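Local structure of UspA1 (Moraxella catarrhalis, 3NTN) at residues B[130-135]-B[140-145]; B[105-110]-B[114-119]; B[24-27]-B[33-36]. The protein serves as a trimeric autotransporter adhesin on the bacterial outer membrane, where it binds fibronectin and the host receptor CEACAM1. All blocks are in the same frame, centred on the assembly; numbering follows the deposited sequence. Where two conformers were deposited one is given.

Interaction 1: B[130-135]-B[140-145]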
ATOM      1  N   ASN B 130     -21.092   6.092  -1.925  1.00 49.87           N
ATOM      2  CA  ASN B 130     -21.888   5.918  -0.726  0.50 50.22           C
ATOM      3  C   ASN B 130     -22.825   4.716  -0.849  1.00 50.16           C
ATOM      4  O   ASN B 130     -23.303   4.192   0.159  1.00 49.91           O
ATOM      5  CB  ASN B 130     -22.652   7.215  -0.390  0.50 52.03           C
ATOM      6  CG  ASN B 130     -21.869   8.132   0.574  0.50 52.64           C
ATOM      7  OD1 ASN B 130     -21.558   7.744   1.703  0.50 51.43           O
ATOM      8  ND2 ASN B 130     -21.580   9.352   0.136  0.50 52.83           N
ATOM      9  N   SER B 131     -23.056   4.248  -2.073  1.00 50.38           N
ATOM     10  CA  SER B 131     -24.033   3.199  -2.323  1.00 52.23           C
ATOM     11  C   SER B 131     -23.784   2.562  -3.683  1.00 52.51           C
ATOM     12  O   SER B 131     -22.876   2.996  -4.400  1.00 53.47           O
ATOM     13  CB  SER B 131     -25.445   3.779  -2.302  1.00 53.31           C
ATOM     14  OG  SER B 131     -25.656   4.502  -3.498  1.00 58.28           O
ATOM     15  N   ALA B 132     -24.576   1.542  -4.037  1.00 52.14           N
ATOM     16  CA  ALA B 132     -24.409   0.850  -5.300  1.00 52.39           C
ATOM     17  C   ALA B 132     -25.688   0.130  -5.640  1.00 53.99           C
ATOM     18  O   ALA B 132     -26.412  -0.327  -4.736  1.00 53.82           O
ATOM     19  CB  ALA B 132     -23.225  -0.178  -5.228  1.00 51.69           C
ATOM     20  N   GLU B 133     -25.961   0.040  -6.940  1.00 55.70           N
ATOM     21  CA  GLU B 133     -27.098  -0.722  -7.463  1.00 58.17           C
ATOM     22  C   GLU B 133     -26.575  -1.897  -8.300  1.00 57.67           C
ATOM     23  O   GLU B 133     -25.866  -1.712  -9.278  1.00 56.68           O
ATOM     24  CB  GLU B 133     -28.016   0.170  -8.292  1.00 60.86           C
ATOM     25  CG  GLU B 133     -28.347   1.527  -7.631  1.00 66.76           C
ATOM     26  CD  GLU B 133     -29.238   1.415  -6.372  1.00 71.20           C
ATOM     27  OE1 GLU B 133     -30.273   0.724  -6.430  1.00 72.88           O
ATOM     28  OE2 GLU B 133     -28.915   2.042  -5.326  1.00 73.21           O
ATOM     29  N   VAL B 134     -26.913  -3.105  -7.868  1.00 57.92           N
ATOM     30  CA  VAL B 134     -26.516  -4.342  -8.527  1.00 58.09           C
ATOM     31  C   VAL B 134     -27.802  -5.024  -8.971  1.00 61.46           C
ATOM     32  O   VAL B 134     -28.576  -5.493  -8.133  1.00 61.94           O
ATOM     33  CB  VAL B 134     -25.762  -5.254  -7.548  1.00 56.65           C
ATOM     34  CG1 VAL B 134     -25.358  -6.550  -8.228  1.00 55.94           C
ATOM     35  CG2 VAL B 134     -24.576  -4.515  -6.952  1.00 51.36           C
ATOM     36  N   GLY B 135     -28.054  -5.053 -10.282  1.00 63.98           N
ATOM     37  CA  GLY B 135     -29.334  -5.536 -10.775  1.00 66.65           C
ATOM     38  C   GLY B 135     -30.423  -4.577 -10.292  1.00 67.85           C
ATOM     39  O   GLY B 135     -30.321  -3.348 -10.483  1.00 69.46           O
ATOM     40  N   THR B 140     -26.533   0.191   0.488  1.00 52.72           N
ATOM     41  CA  THR B 140     -26.352   1.562   1.016  1.00 53.37           C
ATOM     42  C   THR B 140     -25.539   1.576   2.306  1.00 52.00           C
ATOM     43  O   THR B 140     -25.225   0.530   2.869  1.00 51.55           O
ATOM     44  CB  THR B 140     -27.687   2.311   1.300  1.00 55.18           C
ATOM     45  OG1 THR B 140     -28.428   1.587   2.276  1.00 56.99           O
ATOM     46  CG2 THR B 140     -28.564   2.541   0.025  1.00 58.53           C
ATOM     47  N   GLY B 141     -25.198   2.777   2.755  1.00 53.06           N
ATOM     48  CA  GLY B 141     -24.548   2.990   4.029  1.00 53.19           C
ATOM     49  C   GLY B 141     -23.104   2.559   4.048  1.00 52.88           C
ATOM     50  O   GLY B 141     -22.624   1.983   5.052  1.00 53.67           O
ATOM     51  N   PHE B 142     -22.401   2.809   2.940  1.00 51.24           N
ATOM     52  CA  PHE B 142     -20.962   2.589   2.918  1.00 49.35           C
ATOM     53  C   PHE B 142     -20.215   3.689   3.717  1.00 50.31           C
ATOM     54  O   PHE B 142     -20.476   4.902   3.580  1.00 49.89           O
ATOM     55  CB  PHE B 142     -20.420   2.611   1.486  1.00 47.89           C
ATOM     56  CG  PHE B 142     -21.024   1.574   0.558  1.00 48.00           C
ATOM     57  CD1 PHE B 142     -21.631   0.406   1.045  1.00 44.43           C
ATOM     58  CD2 PHE B 142     -20.913   1.732  -0.818  1.00 45.39           C
ATOM     59  CE1 PHE B 142     -22.155  -0.515   0.189  1.00 43.88           C
ATOM     60  CE2 PHE B 142     -21.431   0.780  -1.673  1.00 44.62           C
ATOM     61  CZ  PHE B 142     -22.051  -0.331  -1.175  1.00 43.96           C
ATOM     62  N   ALA B 143     -19.225   3.223   4.487  1.00 51.63           N
ATOM     63  CA  ALA B 143     -18.219   4.043   5.174  1.00 51.08           C
ATOM     64  C   ALA B 143     -17.057   4.400   4.262  1.00 49.97           C
ATOM     65  O   ALA B 143     -16.764   3.694   3.262  1.00 48.03           O
ATOM     66  CB  ALA B 143     -17.724   3.317   6.415  1.00 51.04           C
ATOM     67  N   GLY B 144     -16.416   5.515   4.615  1.00 61.35           N
ATOM     68  CA  GLY B 144     -15.218   5.990   3.965  1.00 61.93           C
ATOM     69  C   GLY B 144     -15.410   6.546   2.561  1.00 63.87           C
ATOM     70  O   GLY B 144     -14.555   6.342   1.710  1.00 62.41           O
ATOM     71  N   ALA B 145     -16.529   7.223   2.311  1.00 67.90           N
ATOM     72  CA  ALA B 145     -16.743   7.945   1.063  1.00 71.16           C
ATOM     73  C   ALA B 145     -16.451   9.473   1.190  1.00 75.93           C
ATOM     74  O   ALA B 145     -15.300   9.858   1.489  1.00 76.69           O
ATOM     75  CB  ALA B 145     -18.142   7.689   0.540  1.00 71.77           C
TER

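Interaction 2: B[105-110]-B[114-119]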
ATOM      1  N   THR B 105       5.690   5.521 -13.835  1.00 46.68           N
ATOM      2  CA  THR B 105       4.323   5.817 -13.420  1.00 46.73           C
ATOM      3  C   THR B 105       3.640   6.889 -14.317  1.00 48.66           C
ATOM      4  O   THR B 105       4.248   7.454 -15.233  1.00 48.55           O
ATOM      5  CB  THR B 105       4.239   6.206 -11.913  1.00 44.34           C
ATOM      6  OG1 THR B 105       5.104   7.297 -11.716  1.00 45.98           O
ATOM      7  CG2 THR B 105       4.758   5.066 -10.941  1.00 44.64           C
ATOM      8  N   ASP B 106       2.338   7.106 -14.073  1.00 49.24           N
ATOM      9  CA  ASP B 106       1.537   8.086 -14.810  1.00 50.96           C
ATOM     10  C   ASP B 106       0.751   8.817 -13.756  1.00 50.16           C
ATOM     11  O   ASP B 106      -0.121   8.230 -13.079  1.00 49.20           O
ATOM     12  CB  ASP B 106       0.622   7.382 -15.807  1.00 52.87           C
ATOM     13  CG  ASP B 106      -0.402   8.319 -16.492  1.00 57.95           C
ATOM     14  OD1 ASP B 106      -0.119   9.527 -16.698  1.00 61.42           O
ATOM     15  OD2 ASP B 106      -1.506   7.821 -16.861  1.00 62.70           O
ATOM     16  N   THR B 107       1.099  10.086 -13.584  1.00 50.05           N
ATOM     17  CA  THR B 107       0.435  10.965 -12.627  1.00 50.16           C
ATOM     18  C   THR B 107      -0.546  11.976 -13.281  1.00 52.79           C
ATOM     19  O   THR B 107      -0.973  12.952 -12.631  1.00 53.80           O
ATOM     20  CB  THR B 107       1.476  11.758 -11.880  1.00 48.73           C
ATOM     21  OG1 THR B 107       2.332  12.351 -12.846  1.00 50.08           O
ATOM     22  CG2 THR B 107       2.305  10.847 -10.920  1.00 45.08           C
ATOM     23  N   THR B 108      -0.879  11.767 -14.561  1.00 54.88           N
ATOM     24  CA  THR B 108      -1.892  12.575 -15.284  1.00 57.38           C
ATOM     25  C   THR B 108      -3.177  12.784 -14.470  1.00 58.93           C
ATOM     26  O   THR B 108      -3.682  13.923 -14.336  1.00 60.50           O
ATOM     27  CB  THR B 108      -2.236  11.933 -16.639  1.00 59.43           C
ATOM     28  OG1 THR B 108      -1.087  12.010 -17.500  1.00 60.88           O
ATOM     29  CG2 THR B 108      -3.441  12.651 -17.349  1.00 62.82           C
ATOM     30  N   ASN B 109      -3.706  11.694 -13.904  1.00 58.56           N
ATOM     31  CA  ASN B 109      -4.987  11.795 -13.214  1.00 60.21           C
ATOM     32  C   ASN B 109      -4.919  11.730 -11.710  1.00 58.65           C
ATOM     33  O   ASN B 109      -5.934  11.760 -11.038  1.00 61.27           O
ATOM     34  CB  ASN B 109      -5.987  10.804 -13.787  1.00 61.59           C
ATOM     35  CG  ASN B 109      -6.453  11.210 -15.163  1.00 65.65           C
ATOM     36  OD1 ASN B 109      -7.128  12.241 -15.336  1.00 69.25           O
ATOM     37  ND2 ASN B 109      -6.097  10.408 -16.159  1.00 64.92           N
ATOM     38  N   ALA B 110      -3.704  11.701 -11.192  1.00 57.03           N
ATOM     39  CA  ALA B 110      -3.433  11.688  -9.768  1.00 55.13           C
ATOM     40  C   ALA B 110      -3.808  13.041  -9.169  1.00 57.39           C
ATOM     41  O   ALA B 110      -3.361  14.071  -9.665  1.00 58.80           O
ATOM     42  CB  ALA B 110      -2.000  11.432  -9.573  1.00 52.16           C
ATOM     43  N   SER B 114      -2.137  11.720  -3.491  1.00 46.50           N
ATOM     44  CA  SER B 114      -2.134  10.375  -4.035  1.00 43.76           C
ATOM     45  C   SER B 114      -0.871   9.622  -3.617  1.00 41.90           C
ATOM     46  O   SER B 114       0.187  10.229  -3.462  1.00 41.84           O
ATOM     47  CB  SER B 114      -2.169  10.453  -5.547  1.00 43.27           C
ATOM     48  OG  SER B 114      -3.487  10.811  -5.956  1.00 48.38           O
ATOM     49  N   VAL B 115      -0.962   8.297  -3.560  1.00 39.69           N
ATOM     50  CA  VAL B 115       0.207   7.448  -3.401  1.00 37.58           C
ATOM     51  C   VAL B 115       0.240   6.509  -4.612  1.00 38.22           C
ATOM     52  O   VAL B 115      -0.755   5.902  -4.951  1.00 39.66           O
ATOM     53  CB  VAL B 115       0.203   6.690  -2.014  1.00 37.16           C
ATOM     54  CG1 VAL B 115       1.443   5.812  -1.803  1.00 34.27           C
ATOM     55  CG2 VAL B 115       0.089   7.694  -0.850  1.00 36.65           C
ATOM     56  N   LEU B 116       1.377   6.419  -5.296  1.00 38.64           N
ATOM     57  CA  LEU B 116       1.578   5.436  -6.333  1.00 38.17           C
ATOM     58  C   LEU B 116       2.656   4.425  -5.904  1.00 38.14           C
ATOM     59  O   LEU B 116       3.772   4.817  -5.481  1.00 37.73           O
ATOM     60  CB  LEU B 116       1.978   6.124  -7.634  1.00 38.60           C
ATOM     61  CG  LEU B 116       0.909   6.921  -8.412  1.00 41.34           C
ATOM     62  CD1 LEU B 116       0.580   8.300  -7.750  1.00 43.66           C
ATOM     63  CD2 LEU B 116       1.383   7.192  -9.822  1.00 41.54           C
ATOM     64  N   LEU B 117       2.330   3.129  -5.989  1.00 36.82           N
ATOM     65  CA  LEU B 117       3.297   2.121  -5.644  1.00 37.04           C
ATOM     66  C   LEU B 117       3.573   1.229  -6.829  1.00 37.86           C
ATOM     67  O   LEU B 117       2.646   0.780  -7.451  1.00 38.33           O
ATOM     68  CB  LEU B 117       2.751   1.254  -4.505  1.00 37.46           C
ATOM     69  CG  LEU B 117       2.404   1.958  -3.170  1.00 36.87           C
ATOM     70  CD1 LEU B 117       1.812   0.950  -2.260  1.00 34.60           C
ATOM     71  CD2 LEU B 117       3.712   2.581  -2.527  1.00 34.61           C
ATOM     72  N   GLY B 118       4.843   0.929  -7.127  1.00 38.28           N
ATOM     73  CA  GLY B 118       5.185  -0.057  -8.186  1.00 38.32           C
ATOM     74  C   GLY B 118       5.418   0.443  -9.601  1.00 39.28           C
ATOM     75  O   GLY B 118       5.125   1.574  -9.916  1.00 39.22           O
ATOM     76  N   HIS B 119       5.908  -0.469 -10.431  1.00 41.22           N
ATOM     77  CA  HIS B 119       6.221  -0.258 -11.850  0.50 42.12           C
ATOM     78  C   HIS B 119       4.955  -0.205 -12.714  1.00 43.32           C
ATOM     79  O   HIS B 119       4.055  -1.057 -12.574  1.00 43.28           O
ATOM     80  CB  HIS B 119       7.163  -1.398 -12.322  0.50 43.22           C
ATOM     81  CG  HIS B 119       7.487  -1.369 -13.783  0.50 44.49           C
ATOM     82  ND1 HIS B 119       7.208  -2.427 -14.625  0.50 47.97           N
ATOM     83  CD2 HIS B 119       8.079  -0.424 -14.547  0.50 44.70           C
ATOM     84  CE1 HIS B 119       7.613  -2.128 -15.850  0.50 50.29           C
ATOM     85  NE2 HIS B 119       8.143  -0.916 -15.827  0.50 49.68           N
TER

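Interaction 3: B[24-27]-B[33-36]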
ATOM      1  N   SER B  24      23.288  25.369   0.448  1.00 53.25           N
ATOM      2  CA  SER B  24      23.128  24.220  -0.448  1.00 51.64           C
ATOM      3  C   SER B  24      24.428  23.369  -0.494  1.00 50.67           C
ATOM      4  O   SER B  24      25.523  23.870  -0.224  1.00 51.14           O
ATOM      5  CB  SER B  24      22.734  24.656  -1.846  1.00 51.06           C
ATOM      6  OG  SER B  24      23.797  25.419  -2.409  1.00 53.81           O
ATOM      7  N   THR B  25      24.270  22.101  -0.864  1.00 48.93           N
ATOM      8  CA  THR B  25      25.340  21.135  -0.909  1.00 48.13           C
ATOM      9  C   THR B  25      25.234  20.292  -2.188  1.00 47.84           C
ATOM     10  O   THR B  25      24.183  19.727  -2.484  1.00 49.36           O
ATOM     11  CB  THR B  25      25.218  20.178   0.311  1.00 47.68           C
ATOM     12  OG1 THR B  25      25.209  20.938   1.532  1.00 48.63           O
ATOM     13  CG2 THR B  25      26.376  19.163   0.355  1.00 46.81           C
ATOM     14  N   VAL B  26      26.318  20.168  -2.921  1.00 47.58           N
ATOM     15  CA  VAL B  26      26.469  19.114  -3.912  1.00 48.35           C
ATOM     16  C   VAL B  26      27.731  18.302  -3.517  1.00 48.10           C
ATOM     17  O   VAL B  26      28.838  18.810  -3.592  1.00 49.29           O
ATOM     18  CB  VAL B  26      26.675  19.681  -5.368  1.00 48.29           C
ATOM     19  CG1 VAL B  26      26.901  18.544  -6.348  1.00 49.09           C
ATOM     20  CG2 VAL B  26      25.524  20.560  -5.792  1.00 48.93           C
ATOM     21  N   ALA B  27      27.572  17.060  -3.079  1.00 47.73           N
ATOM     22  CA  ALA B  27      28.708  16.338  -2.506  1.00 46.67           C
ATOM     23  C   ALA B  27      29.713  15.869  -3.579  1.00 46.92           C
ATOM     24  O   ALA B  27      30.853  15.573  -3.238  1.00 46.79           O
ATOM     25  CB  ALA B  27      28.259  15.166  -1.640  1.00 45.57           C
ATOM     26  N   GLU B  33      23.305  20.715 -10.123  1.00 54.53           N
ATOM     27  CA  GLU B  33      22.983  22.089  -9.781  1.00 55.80           C
ATOM     28  C   GLU B  33      22.025  22.160  -8.588  1.00 55.47           C
ATOM     29  O   GLU B  33      20.822  21.823  -8.726  1.00 56.26           O
ATOM     30  CB  GLU B  33      22.264  22.692 -10.972  1.00 56.77           C
ATOM     31  CG  GLU B  33      22.653  24.089 -11.290  1.00 62.93           C
ATOM     32  CD  GLU B  33      21.900  24.612 -12.518  1.00 71.68           C
ATOM     33  OE1 GLU B  33      21.385  25.763 -12.452  1.00 73.46           O
ATOM     34  OE2 GLU B  33      21.817  23.870 -13.540  1.00 74.18           O
ATOM     35  N   ALA B  34      22.507  22.626  -7.441  1.00 54.87           N
ATOM     36  CA  ALA B  34      21.616  22.804  -6.274  1.00 54.97           C
ATOM     37  C   ALA B  34      21.300  24.267  -6.018  1.00 56.31           C
ATOM     38  O   ALA B  34      22.124  25.030  -5.558  1.00 57.64           O
ATOM     39  CB  ALA B  34      22.162  22.102  -4.987  1.00 53.27           C
ATOM     40  N   THR B  35      20.079  24.649  -6.313  1.00 56.24           N
ATOM     41  CA  THR B  35      19.737  26.053  -6.370  1.00 57.73           C
ATOM     42  C   THR B  35      18.902  26.561  -5.199  1.00 57.29           C
ATOM     43  O   THR B  35      18.912  27.764  -4.900  1.00 58.86           O
ATOM     44  CB  THR B  35      19.090  26.318  -7.716  1.00 58.67           C
ATOM     45  OG1 THR B  35      20.114  26.800  -8.598  1.00 60.08           O
ATOM     46  CG2 THR B  35      17.938  27.283  -7.600  1.00 61.63           C
ATOM     47  N   GLY B  36      18.225  25.651  -4.504  1.00 54.84           N
ATOM     48  CA  GLY B  36      17.360  26.065  -3.421  1.00 54.41           C
ATOM     49  C   GLY B  36      18.096  26.288  -2.118  1.00 53.61           C
ATOM     50  O   GLY B  36      19.150  25.706  -1.857  1.00 52.69           O
TER

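Interaction 1: B[130-135]-B[140-145]
The two flat groups here are the Phe142 ring and the Asn130 carboxamide, and each lies against the other segment in its own way. The ring meets the backbone of Asn130 to Ala132 obliquely, and the contact runs from CG through CD2 to CE2: CG lies 3.5 Å from Asn130 O, CD2 comes to 3.5 Å from Ser131 N and CE2 to 3.6 Å from Ser131 CA. Beyond them, CE2 reaches the methyl CB of Ala132 at 4.1 Å. The Asn130 amide has one face against the methyl of Ala145, with Ala145 CB 3.6 Å from Asn130 OD1 and 3.8 Å from both Asn130 CG and Asn130 ND2; this holds for one of two conformers of Asn130, so the contact is only tentative. This is the base of a beta-hairpin, with strands 132-134 and 137-139 antiparallel and Phe142 just past the returning strand, in the region between the repeats of the head and the helix of the stalk. Ala132 bonds through its backbone to Leu139. Away from the ring, Thr140 CG2 lies beside Ser131 CB, a light contact. Phe142 also packs on Val129 and on Gln184 of the second subunit. That subunit's Asn181 and Ser183, at the start of its helix, bond to the backbone of Ala143, so the loop that holds the ring also joins the hairpin to the neighbouring neck. With CG anti to the carbonyl carbon (chi1 -59°), the ring swings from its own backbone nitrogen back along the chain of Asn130 to Ala132. That nitrogen, Phe142 N, donates to Asn130 O at 3.2 Å, nearly straight (163°), with the N 32° out of the carbonyl plane.

Interaction 2: B[105-110]-B[114-119]
Between Thr105 and Ala110 the chain runs roughly opposite in direction to Ser114-His119, bringing the CA atoms to 6.6 Å for Thr105 and His119 and to 6.0 Å for Ala110 and Ser114, with no hydrogen bond joining the two segments. Leu116 fills the gap. Its CD2 methyl is met by Thr105 CB at 3.7 Å, by Asp106 O at the same 3.7 Å and by Thr107 CG2 at 3.9 Å, while the other branch, CD1, only loosely approaches Ala110 CB (4.4 Å). The two threonines come at it differently: Thr107 crosses the leucine at about a right angle and offers its methyl, Thr105 comes at a slant and offers its CB. Their hydroxyls are turned another way, to Asn89 from Thr105 and to Thr90 O from Thr107. This is one coil of the parallel beta-roll of the head, as in YadA: strand 115-117 lies beside 99-101 in the long parallel sheet, Leu116 faces inward, and Leu117, on the other side of the strand, packs on the Leu117 side chains of both other subunits. At Gly118 the coil turns its corner, and Thr105 CG2 leans to Gly118 O at 3.7 Å. The loop is braced from within by an Asx turn, Thr108 N to Asp106 OD1 from above the carboxylate plane, supplemented by Thr108 OG1, which meets the syn lone pair of Asp106 OD1 at 2.8 Å. Where the loop closes, Ser114 OG bonds to Gln111 O and merely touches the Ala110 backbone and methyl.

Interaction 3: B[24-27]-B[33-36]
Ser24 reaches across to the chain of Ala34-Gly36 with both of its side-chain atoms. CB comes first: it sits 3.7 Å from Gly36 O and 3.8 Å from Ala34 O, with the Ala34 methyl a little farther off. At the tip, OG passes 3.6 Å from Ala34 O without bonding to it; its hydrogen bond is to Gly21 O, in the turn just before the segment. With OG set between the backbone N and the carbonyl carbon (chi1 65°), the hydroxyl is placed for that local bond. Two residues on, Val26 follows the same inward direction. Its CG2 lies anti to the carbonyl carbon and beside the backbone N, and so comes to rest 3.8 Å from Ala34 CB, with Ala34 N at 4.0 Å. The alanine methyl therefore wedges among Val26 CG2, Ser24 CB and Thr25 O, the last of these also 4.0 Å away. This is the inside of the head's parallel beta-roll. Strand 25-26 belongs to the long parallel sheet, bonded through its backbone to the coils at Thr10 and Ile41, whereas strand 33-34 belongs to the second, shorter sheet; Ala34 and Val26 face each other across the interior. Thr25 points the other way, onto Gly29 of the third subunit. The small Ser24 and Ala34 side chains are consistent with close approach of the two walls. Since no hydrogen bond crosses from one segment to the other, the contact rests on van der Waals packing, while the backbone of 24-27 bonds to the neighbouring coils and Gly36 O is taken by Ser39 OG.

How the interactions relate
From the N terminus the chain meets interaction 3 first, where 24-27 and 33-36 close a short turn across the roll interior and join its long sheet to the shorter one. Several coils later interaction 2 closes a loop onto strand 115-117 of that same long sheet, its centre about 28 Å from that of interaction 3. Interaction 1 comes last, closing the base of the hairpin beyond the roll; the centres of interactions 1 and 2 are about 26 Å apart. The three loops follow in series, none nesting or crossing, and none touches another. Interactions 1 and 3 lie on opposite sides of the chain's centre; all three reach the third subunit.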